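Local coordinates for zinc transport protein ZntB (Vibrio parahaemolyticus RIMD 2210633, PDB 3CK6) that probably takes up zinc ions as a zinc:proton symporter of the CorA family, here represented by its cytoplasmic domain, which forms a funnel-shaped homopentamer, at residues E[214-217]-E[218-222]; E[150-153]-E[154-157]; E[89-92]-E[93-96]; E[165-168]-E[169-172]. The protein carries 1 engineered substitution. All blocks are in the same frame, centred on the assembly; numbering follows the deposited sequence.

Contact 1. Residues E[214-217]-E[218-222]; sequences FAHN and NITRI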
loop_
_atom_site.group_PDB
_atom_site.type_symbol
_atom_site.label_atom_id
_atom_site.label_comp_id
_atom_site.label_asym_id
_atom_site.label_seq_id
_atom_site.Cartn_x
_atom_site.Cartn_y
_atom_site.Cartn_z
ATOM N N PHE E 214 9.612 10.060 -20.509
ATOM C CA PHE E 214 10.657 10.867 -19.865
ATOM C C PHE E 214 10.069 11.939 -18.922
ATOM O O PHE E 214 10.594 12.164 -17.829
ATOM C CB PHE E 214 11.573 11.524 -20.912
ATOM C CG PHE E 214 12.240 10.541 -21.861
ATOM C CD1 PHE E 214 12.624 9.280 -21.437
ATOM C CD2 PHE E 214 12.493 10.898 -23.181
ATOM C CE1 PHE E 214 13.231 8.372 -22.321
ATOM C CE2 PHE E 214 13.099 10.000 -24.070
ATOM C CZ PHE E 214 13.461 8.737 -23.636
ATOM N N ALA E 215 8.998 12.604 -19.350
ATOM C CA ALA E 215 8.303 13.581 -18.487
ATOM C C ALA E 215 7.706 12.923 -17.241
ATOM O O ALA E 215 7.812 13.449 -16.138
ATOM C CB ALA E 215 7.237 14.359 -19.268
ATOM N N HIS E 216 7.098 11.757 -17.421
ATOM C CA HIS E 216 6.625 10.964 -16.289
ATOM C C HIS E 216 7.770 10.533 -15.334
ATOM O O HIS E 216 7.613 10.586 -14.116
ATOM C CB HIS E 216 5.850 9.731 -16.785
ATOM C CG HIS E 216 5.219 8.953 -15.682
ATOM N ND1 HIS E 216 5.361 7.591 -15.556
ATOM C CD2 HIS E 216 4.474 9.353 -14.620
ATOM C CE1 HIS E 216 4.725 7.182 -14.470
ATOM N NE2 HIS E 216 4.174 8.230 -13.889
ATOM N N ASN E 217 8.890 10.077 -15.905
ATOM C CA ASN E 217 10.065 9.721 -15.109
ATOM C C ASN E 217 10.573 10.933 -14.312
ATOM O O ASN E 217 10.935 10.807 -13.137
ATOM C CB ASN E 217 11.182 9.146 -15.965
ATOM C CG ASN E 217 12.221 8.391 -15.129
ATOM O OD1 ASN E 217 11.867 7.554 -14.300
ATOM N ND2 ASN E 217 13.501 8.681 -15.351
ATOM N N ASN E 218 10.595 12.100 -14.952
ATOM C CA ASN E 218 10.978 13.333 -14.238
ATOM C C ASN E 218 10.093 13.706 -13.050
ATOM O O ASN E 218 10.610 14.111 -12.004
ATOM C CB ASN E 218 11.119 14.516 -15.204
ATOM C CG ASN E 218 12.356 14.388 -16.089
ATOM O OD1 ASN E 218 13.310 13.733 -15.707
ATOM N ND2 ASN E 218 12.320 14.975 -17.289
ATOM N N ILE E 219 8.773 13.614 -13.206
ATOM C CA ILE E 219 7.866 13.948 -12.079
ATOM C C ILE E 219 8.016 12.897 -10.957
ATOM O O ILE E 219 8.011 13.247 -9.795
ATOM C CB ILE E 219 6.381 14.154 -12.499
ATOM C CG1 ILE E 219 5.516 14.620 -11.298
ATOM C CG2 ILE E 219 5.801 12.912 -13.115
ATOM C CD1 ILE E 219 5.777 16.067 -10.901
ATOM N N THR E 220 8.211 11.629 -11.338
ATOM C CA THR E 220 8.448 10.551 -10.366
ATOM C C THR E 220 9.724 10.845 -9.583
ATOM O O THR E 220 9.713 10.788 -8.352
ATOM C CB THR E 220 8.543 9.185 -11.064
ATOM O OG1 THR E 220 7.342 8.973 -11.804
ATOM C CG2 THR E 220 8.728 8.035 -10.051
ATOM N N ARG E 221 10.799 11.194 -10.297
ATOM C CA ARG E 221 12.053 11.619 -9.649
ATOM C C ARG E 221 11.827 12.773 -8.663
ATOM O O ARG E 221 12.341 12.743 -7.531
ATOM C CB ARG E 221 13.126 11.996 -10.674
ATOM C CG ARG E 221 14.387 12.680 -10.015
ATOM C CD ARG E 221 15.428 13.023 -11.132
ATOM N NE ARG E 221 14.851 13.911 -12.142
ATOM C CZ ARG E 221 14.542 15.195 -11.950
ATOM N NH1 ARG E 221 14.004 15.895 -12.939
ATOM N NH2 ARG E 221 14.759 15.787 -10.777
ATOM N N ILE E 222 11.071 13.794 -9.092
ATOM C CA ILE E 222 10.717 14.912 -8.200
ATOM C C ILE E 222 10.073 14.434 -6.895
ATOM O O ILE E 222 10.529 14.827 -5.794
ATOM C CB ILE E 222 9.880 16.003 -8.936
ATOM C CG1 ILE E 222 10.748 16.654 -10.039
ATOM C CG2 ILE E 222 9.245 17.023 -7.931
ATOM C CD1 ILE E 222 10.003 17.626 -10.961
#
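His216 and Thr220 meet one turn apart on helix 209-246, and the carbonyl oxygen of His216 is where the polar bonds converge. Thr220 N reaches His216 O at 3.0 Å in the usual helical manner, while the hydroxyl Thr220 OG1 gives its proton to the same His216 O at 2.8 Å. The two donors come from opposite faces of the carbonyl plane, so the oxygen is gripped from both sides. With OG1 beside its own backbone N (chi1 -57°), Thr220 turns the hydroxyl back toward the preceding turn, where OG1 also lies over a face of the His216 ring, nearer its rim, 3.9 Å from NE2. Close by, Ile219 CG2 comes within 3.1 Å of His216 O.

The other carbonyls each take the amide N four residues on: Phe214 O from Asn218 N at 2.9 Å, Ala215 O from Ile219 N at 3.1 Å, and Asn217 O from Arg221 N at 2.9 Å. Ala215 O adds a weak bond from Asn146 ND2. The polar side chains find their partners beyond this turn. Asn218 ND2 bonds to Glu143 and Arg221 forms a salt bridge with Asp150, while Asn217 OD1 accepts from Arg66 of the second subunit, where Phe214 stacks on His59. The helix is flanked by helix 134-161 through Asn218 and Ile222, by helix 173-199 through Ile219 and Thr220, and by the neighbouring subunit through Phe214 and Asn217.

Contact 2. Residues E[150-153]-E[154-157]; sequences DLYL and DTIE
The Tyr152 ring carries Ile156 over one face, one turn further along the alpha-helix 134-161, a long helix of the CorA-like cytoplasmic domain. Ile156 CG1 sits above the ring and CD1 reaches the rim on the CE2 side, 3.4 Å from Tyr152 CE2 and 3.8 Å from CZ. Thr155 OG1 approaches the other half of the ring obliquely, 3.6 Å from Tyr152 CD1. The ring leans forward along the helix because its CG is anti to the backbone N (chi1 177°), which brings it alongside the following turn. From outside, Ala179 and Ile183 of helix 173-199 and Pro92 and Glu93 of a loop pack against the same tyrosine.

Ile156 CD1 also meets Leu153 CD2 at 4.0 Å; Leu153 in turn packs on Leu180 of helix 173-199 and on Ile222 and Ile226 of helix 209-246. The apolar side of the helix therefore faces both of its long companions. Asp150 and Asp154 belong to the polar side. Their carboxylates keep 6.1 Å between the two OD1 atoms, and the salt bridge from Asp150 to Arg221 probably eases the like charge.

On the backbone, Leu153 O accepts from Glu157 N at 2.9 Å. Tyr152 O accepts from Ile156 N, which lies in its carbonyl plane, and from Thr155 OG1 on a lone pair at 2.5 Å, a notably short approach; Thr155 N adds a weak bond to the same oxygen.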
loop_
_atom_site.group_PDB
_atom_site.type_symbol
_atom_site.label_atom_id
_atom_site.label_comp_id
_atom_site.label_asym_id
_atom_site.label_seq_id
_atom_site.Cartn_x
_atom_site.Cartn_y
_atom_site.Cartn_z
ATOM N N ASP E 150 11.972 21.578 -10.154
ATOM C CA ASP E 150 13.361 21.198 -9.884
ATOM C C ASP E 150 14.183 22.383 -9.392
ATOM O O ASP E 150 14.899 22.253 -8.411
ATOM C CB ASP E 150 14.040 20.597 -11.124
ATOM C CG ASP E 150 13.864 19.087 -11.220
ATOM O OD1 ASP E 150 13.821 18.425 -10.159
ATOM O OD2 ASP E 150 13.784 18.556 -12.365
ATOM N N LEU E 151 14.081 23.529 -10.072
ATOM C CA LEU E 151 14.862 24.717 -9.707
ATOM C C LEU E 151 14.535 25.163 -8.294
ATOM O O LEU E 151 15.443 25.496 -7.530
ATOM C CB LEU E 151 14.661 25.890 -10.690
ATOM C CG LEU E 151 15.526 25.909 -11.961
ATOM C CD1 LEU E 151 14.901 26.769 -13.064
ATOM C CD2 LEU E 151 16.992 26.352 -11.687
ATOM N N TYR E 152 13.247 25.158 -7.943
ATOM C CA TYR E 152 12.842 25.490 -6.579
ATOM C C TYR E 152 13.377 24.478 -5.561
ATOM O O TYR E 152 13.893 24.861 -4.508
ATOM C CB TYR E 152 11.323 25.639 -6.463
ATOM C CG TYR E 152 10.834 25.906 -5.057
ATOM C CD1 TYR E 152 11.128 27.104 -4.406
ATOM C CD2 TYR E 152 10.067 24.959 -4.380
ATOM C CE1 TYR E 152 10.675 27.336 -3.109
ATOM C CE2 TYR E 152 9.605 25.191 -3.091
ATOM C CZ TYR E 152 9.910 26.370 -2.467
ATOM O OH TYR E 152 9.447 26.585 -1.183
ATOM N N LEU E 153 13.253 23.195 -5.879
ATOM C CA LEU E 153 13.765 22.148 -4.997
ATOM C C LEU E 153 15.252 22.310 -4.699
ATOM O O LEU E 153 15.683 21.999 -3.595
ATOM C CB LEU E 153 13.458 20.744 -5.525
ATOM C CG LEU E 153 12.012 20.292 -5.300
ATOM C CD1 LEU E 153 11.730 18.947 -5.984
ATOM C CD2 LEU E 153 11.642 20.270 -3.793
ATOM N N ASP E 154 16.009 22.823 -5.670
ATOM C CA ASP E 154 17.423 23.160 -5.494
ATOM C C ASP E 154 17.634 24.174 -4.376
ATOM O O ASP E 154 18.612 24.078 -3.665
ATOM C CB ASP E 154 18.038 23.725 -6.780
ATOM C CG ASP E 154 18.315 22.659 -7.830
ATOM O OD1 ASP E 154 18.372 21.456 -7.477
ATOM O OD2 ASP E 154 18.479 23.039 -9.017
ATOM N N THR E 155 16.723 25.144 -4.244
ATOM C CA THR E 155 16.819 26.163 -3.197
ATOM C C THR E 155 16.569 25.521 -1.841
ATOM O O THR E 155 17.125 25.945 -0.833
ATOM C CB THR E 155 15.824 27.338 -3.405
ATOM O OG1 THR E 155 14.482 26.910 -3.131
ATOM C CG2 THR E 155 15.909 27.891 -4.809
ATOM N N ILE E 156 15.713 24.502 -1.819
ATOM C CA ILE E 156 15.438 23.773 -0.577
ATOM C C ILE E 156 16.651 22.920 -0.205
ATOM O O ILE E 156 17.087 22.897 0.957
ATOM C CB ILE E 156 14.125 22.947 -0.656
ATOM C CG1 ILE E 156 12.921 23.907 -0.684
ATOM C CG2 ILE E 156 14.024 21.966 0.531
ATOM C CD1 ILE E 156 11.596 23.279 -1.100
ATOM N N GLU E 157 17.219 22.256 -1.207
ATOM C CA GLU E 157 18.460 21.506 -1.020
ATOM C C GLU E 157 19.572 22.371 -0.389
ATOM O O GLU E 157 20.257 21.919 0.531
ATOM C CB GLU E 157 18.925 20.892 -2.342
ATOM C CG GLU E 157 20.271 20.175 -2.226
ATOM C CD GLU E 157 20.683 19.515 -3.515
ATOM O OE1 GLU E 157 21.271 18.416 -3.434
ATOM O OE2 GLU E 157 20.411 20.084 -4.604
#

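Contact 3. Residues E[89-92]-E[93-96]; sequences NASP and EDML
Ser91 and Asp94 close a type I beta turn, with Pro92 and Glu93 at its corners, in the loop that joins strands 77-83 and 96-103 of the mixed sheet. Asp94 N bonds to Ser91 O at 3.0 Å, arriving well above the carbonyl plane rather than on a lone pair.

The tight part lies within the turn. Glu93 has its CG between the backbone N and the carbonyl carbon (chi1 77°) and bends again at chi2, which folds the carboxylate back over Ser91: OE1 stands 3.4 Å from Ser91 CB and 3.8 Å from Pro92 CD. Pro92 also packs on Ile84 and Glu93 on Ser182 of helix 173-199, and Met95, a selenomethionine, is buried against Ile149, Ile183 and Ile187. Asn85 ND2 donates to Asp94 O, holding the loop to its other limb.

The outer side is looser. Asp94 is exposed, and in the crystal Ser91 and Pro92 touch a neighbouring molecule. Asp94, the last residue of the beta turn, is also the centre of an inverse gamma turn, with a weak bond from Met95 N to Glu93 O. On the outer side, Ser91 OG gives Asp94 OD2 only a weak hydrogen bond of 3.3 Å.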
loop_
_atom_site.group_PDB
_atom_site.type_symbol
_atom_site.label_atom_id
_atom_site.label_comp_id
_atom_site.label_asym_id
_atom_site.label_seq_id
_atom_site.Cartn_x
_atom_site.Cartn_y
_atom_site.Cartn_z
ATOM N N ASN E 89 4.194 38.883 -3.721
ATOM C CA ASN E 89 3.114 38.722 -2.723
ATOM C C ASN E 89 2.552 37.298 -2.621
ATOM O O ASN E 89 1.467 37.083 -2.059
ATOM C CB ASN E 89 1.959 39.719 -2.942
ATOM C CG ASN E 89 2.414 41.166 -2.914
ATOM O OD1 ASN E 89 2.220 41.896 -3.889
ATOM N ND2 ASN E 89 3.017 41.592 -1.798
ATOM N N ALA E 90 3.294 36.337 -3.162
ATOM C CA ALA E 90 2.967 34.929 -3.019
ATOM C C ALA E 90 4.237 34.213 -2.618
ATOM O O ALA E 90 5.333 34.768 -2.768
ATOM C CB ALA E 90 2.440 34.364 -4.316
ATOM N N SER E 91 4.085 33.004 -2.083
ATOM C CA SER E 91 5.213 32.137 -1.820
ATOM C C SER E 91 5.282 31.153 -2.973
ATOM O O SER E 91 4.230 30.785 -3.518
ATOM C CB SER E 91 5.043 31.390 -0.494
ATOM O OG SER E 91 4.407 32.184 0.486
ATOM N N PRO E 92 6.508 30.732 -3.358
ATOM C CA PRO E 92 6.669 29.751 -4.439
ATOM C C PRO E 92 5.846 28.484 -4.216
ATOM O O PRO E 92 5.314 27.910 -5.191
ATOM C CB PRO E 92 8.169 29.414 -4.394
ATOM C CG PRO E 92 8.807 30.580 -3.790
ATOM C CD PRO E 92 7.815 31.153 -2.808
ATOM N N GLU E 93 5.741 28.068 -2.951
ATOM C CA GLU E 93 5.063 26.820 -2.566
ATOM C C GLU E 93 3.533 26.908 -2.608
ATOM O O GLU E 93 2.867 25.875 -2.544
ATOM C CB GLU E 93 5.518 26.331 -1.181
ATOM C CG GLU E 93 4.912 27.092 -0.016
ATOM C CD GLU E 93 5.840 28.175 0.516
ATOM O OE1 GLU E 93 6.808 28.548 -0.192
ATOM O OE2 GLU E 93 5.606 28.639 1.654
ATOM N N ASP E 94 2.987 28.118 -2.718
ATOM C CA ASP E 94 1.546 28.306 -2.989
ATOM C C ASP E 94 1.287 28.172 -4.491
ATOM O O ASP E 94 1.005 29.138 -5.219
ATOM C CB ASP E 94 1.059 29.630 -2.436
ATOM C CG ASP E 94 1.354 29.772 -0.949
ATOM O OD1 ASP E 94 1.381 28.732 -0.230
ATOM O OD2 ASP E 94 1.579 30.921 -0.516
HETATM N N MSE E 95 1.390 26.932 -4.939
HETATM C CA MSE E 95 1.511 26.618 -6.350
HETATM C C MSE E 95 0.289 27.017 -7.154
HETATM O O MSE E 95 -0.842 26.918 -6.669
HETATM C CB MSE E 95 1.777 25.123 -6.525
HETATM C CG MSE E 95 2.960 24.638 -5.714
HETATM SE SE MSE E 95 3.344 22.790 -6.166
HETATM C CE MSE E 95 3.962 22.987 -7.974
ATOM N N LEU E 96 0.545 27.480 -8.372
ATOM C CA LEU E 96 -0.486 27.889 -9.328
ATOM C C LEU E 96 -1.109 26.710 -10.051
ATOM O O LEU E 96 -0.413 25.756 -10.418
ATOM C CB LEU E 96 0.096 28.857 -10.364
ATOM C CG LEU E 96 1.439 28.538 -11.053
ATOM C CD1 LEU E 96 1.337 27.544 -12.216
ATOM C CD2 LEU E 96 2.131 29.837 -11.504
#

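Contact 4. Residues E[165-168]-E[169-172]; sequences VNDE and STYN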
loop_
_atom_site.group_PDB
_atom_site.type_symbol
_atom_site.label_atom_id
_atom_site.label_comp_id
_atom_site.label_asym_id
_atom_site.label_seq_id
_atom_site.Cartn_x
_atom_site.Cartn_y
_atom_site.Cartn_z
ATOM N N VAL E 165 24.080 21.350 13.271
ATOM C CA VAL E 165 23.467 21.177 14.588
ATOM C C VAL E 165 24.086 22.091 15.677
ATOM O O VAL E 165 23.430 22.427 16.671
ATOM C CB VAL E 165 23.459 19.666 14.999
ATOM C CG1 VAL E 165 24.881 19.129 15.220
ATOM C CG2 VAL E 165 22.578 19.427 16.221
ATOM N N ASN E 166 25.324 22.517 15.459
ATOM C CA ASN E 166 26.025 23.373 16.420
ATOM C C ASN E 166 25.893 24.869 16.126
ATOM O O ASN E 166 26.477 25.710 16.820
ATOM C CB ASN E 166 27.490 22.955 16.510
ATOM C CG ASN E 166 27.657 21.591 17.144
ATOM O OD1 ASN E 166 27.536 21.446 18.364
ATOM N ND2 ASN E 166 27.924 20.581 16.322
ATOM N N ASP E 167 25.098 25.191 15.108
ATOM C CA ASP E 167 24.904 26.567 14.690
ATOM C C ASP E 167 23.412 26.842 14.559
ATOM O O ASP E 167 22.813 26.564 13.515
ATOM C CB ASP E 167 25.623 26.799 13.359
ATOM C CG ASP E 167 25.661 28.257 12.945
ATOM O OD1 ASP E 167 24.978 29.107 13.567
ATOM O OD2 ASP E 167 26.387 28.552 11.973
ATOM N N GLU E 168 22.826 27.388 15.625
ATOM C CA GLU E 168 21.383 27.655 15.696
ATOM C C GLU E 168 20.846 28.558 14.577
ATOM O O GLU E 168 19.664 28.480 14.215
ATOM C CB GLU E 168 21.016 28.206 17.075
ATOM C CG GLU E 168 21.220 27.185 18.192
ATOM C CD GLU E 168 21.036 27.765 19.571
ATOM O OE1 GLU E 168 19.914 28.219 19.885
ATOM O OE2 GLU E 168 22.012 27.760 20.351
ATOM N N SER E 169 21.726 29.386 14.012
ATOM C CA SER E 169 21.378 30.243 12.877
ATOM C C SER E 169 21.008 29.453 11.608
ATOM O O SER E 169 20.375 30.004 10.708
ATOM C CB SER E 169 22.511 31.235 12.573
ATOM O OG SER E 169 23.550 30.623 11.818
ATOM N N THR E 170 21.400 28.176 11.542
ATOM C CA THR E 170 21.110 27.318 10.373
ATOM C C THR E 170 19.797 26.512 10.487
ATOM O O THR E 170 19.458 25.733 9.588
ATOM C CB THR E 170 22.294 26.350 10.028
ATOM O OG1 THR E 170 22.306 25.228 10.920
ATOM C CG2 THR E 170 23.643 27.072 10.073
ATOM N N TYR E 171 19.061 26.720 11.577
ATOM C CA TYR E 171 17.890 25.909 11.910
ATOM C C TYR E 171 16.647 26.337 11.121
ATOM O O TYR E 171 15.634 26.716 11.714
ATOM C CB TYR E 171 17.590 26.006 13.415
ATOM C CG TYR E 171 18.517 25.251 14.359
ATOM C CD1 TYR E 171 19.778 24.799 13.956
ATOM C CD2 TYR E 171 18.134 25.024 15.681
ATOM C CE1 TYR E 171 20.625 24.114 14.850
ATOM C CE2 TYR E 171 18.959 24.352 16.573
ATOM C CZ TYR E 171 20.204 23.901 16.156
ATOM O OH TYR E 171 21.009 23.237 17.057
ATOM N N ASN E 172 16.714 26.262 9.792
ATOM C CA ASN E 172 15.592 26.672 8.943
ATOM C C ASN E 172 14.747 25.486 8.473
ATOM O O ASN E 172 14.064 25.562 7.447
ATOM C CB ASN E 172 16.094 27.472 7.738
ATOM C CG ASN E 172 16.961 28.642 8.137
ATOM O OD1 ASN E 172 16.544 29.518 8.900
ATOM N ND2 ASN E 172 18.185 28.658 7.629
#
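A short 3-10 turn, introduced by an Asx turn at Asp167, lies in the loop between helices 134-161 and 173-199, and Val165 and Tyr171 bridge it from end to end. Asp167 OD1 takes two bonds from Ser169, one from OG at 2.7 Å and a longer one from the backbone N at 3.3 Å. Both donors reach it from the same face of the carboxylate, above its plane, so the acid is held against the start of the turn. Ser169 supplies the hydroxyl by placing OG between its own N and carbonyl carbon (chi1 80°).

The 3-10 step follows in the backbone: Thr170 N bonds to Asp167 O at 2.9 Å and Tyr171 N to Glu168 O at 3.2 Å, each from above the carbonyl plane. Thr170 OG1 accepts from Asp164 N, just before this stretch. Tyr171 then centres an inverse gamma turn, and its ring folds back against Glu168. Glu168 CA stands over the middle of one ring face in a CH-pi contact, 3.7 Å from the centroid and 12° off the normal.

Helix 209-246 backs the loop, with Phe236 meeting the Tyr171 ring nearly at right angles and Glu239 and Asn243 packing on Val165. Val165 O lies at the ring edge, near its plane, and accepts from Tyr171 OH at 2.6 Å.

How the contacts relate
Coming from the N terminus, contact 3 turns the chain between strands 77-83 and 96-103, contact 2 spans a turn within helix 134-161, contact 4 closes the connection to helix 173-199, and contact 1 lies on helix 209-246. All four are in series; none nests or crosses. Two touches tie them: Tyr152 CE1 meets Pro92 CB at 3.5 Å, setting the loop between the strands on helix 134-161, and Arg221 NH1 bridges to Asp150 OD2 at 2.7 Å, joining contacts 2 and 1, with Ile222 CG1 against Asp150 OD1 beside it. Contact 4 stands apart, its nearest atoms about 8 Å from contact 2 and about 17 Å from contact 1.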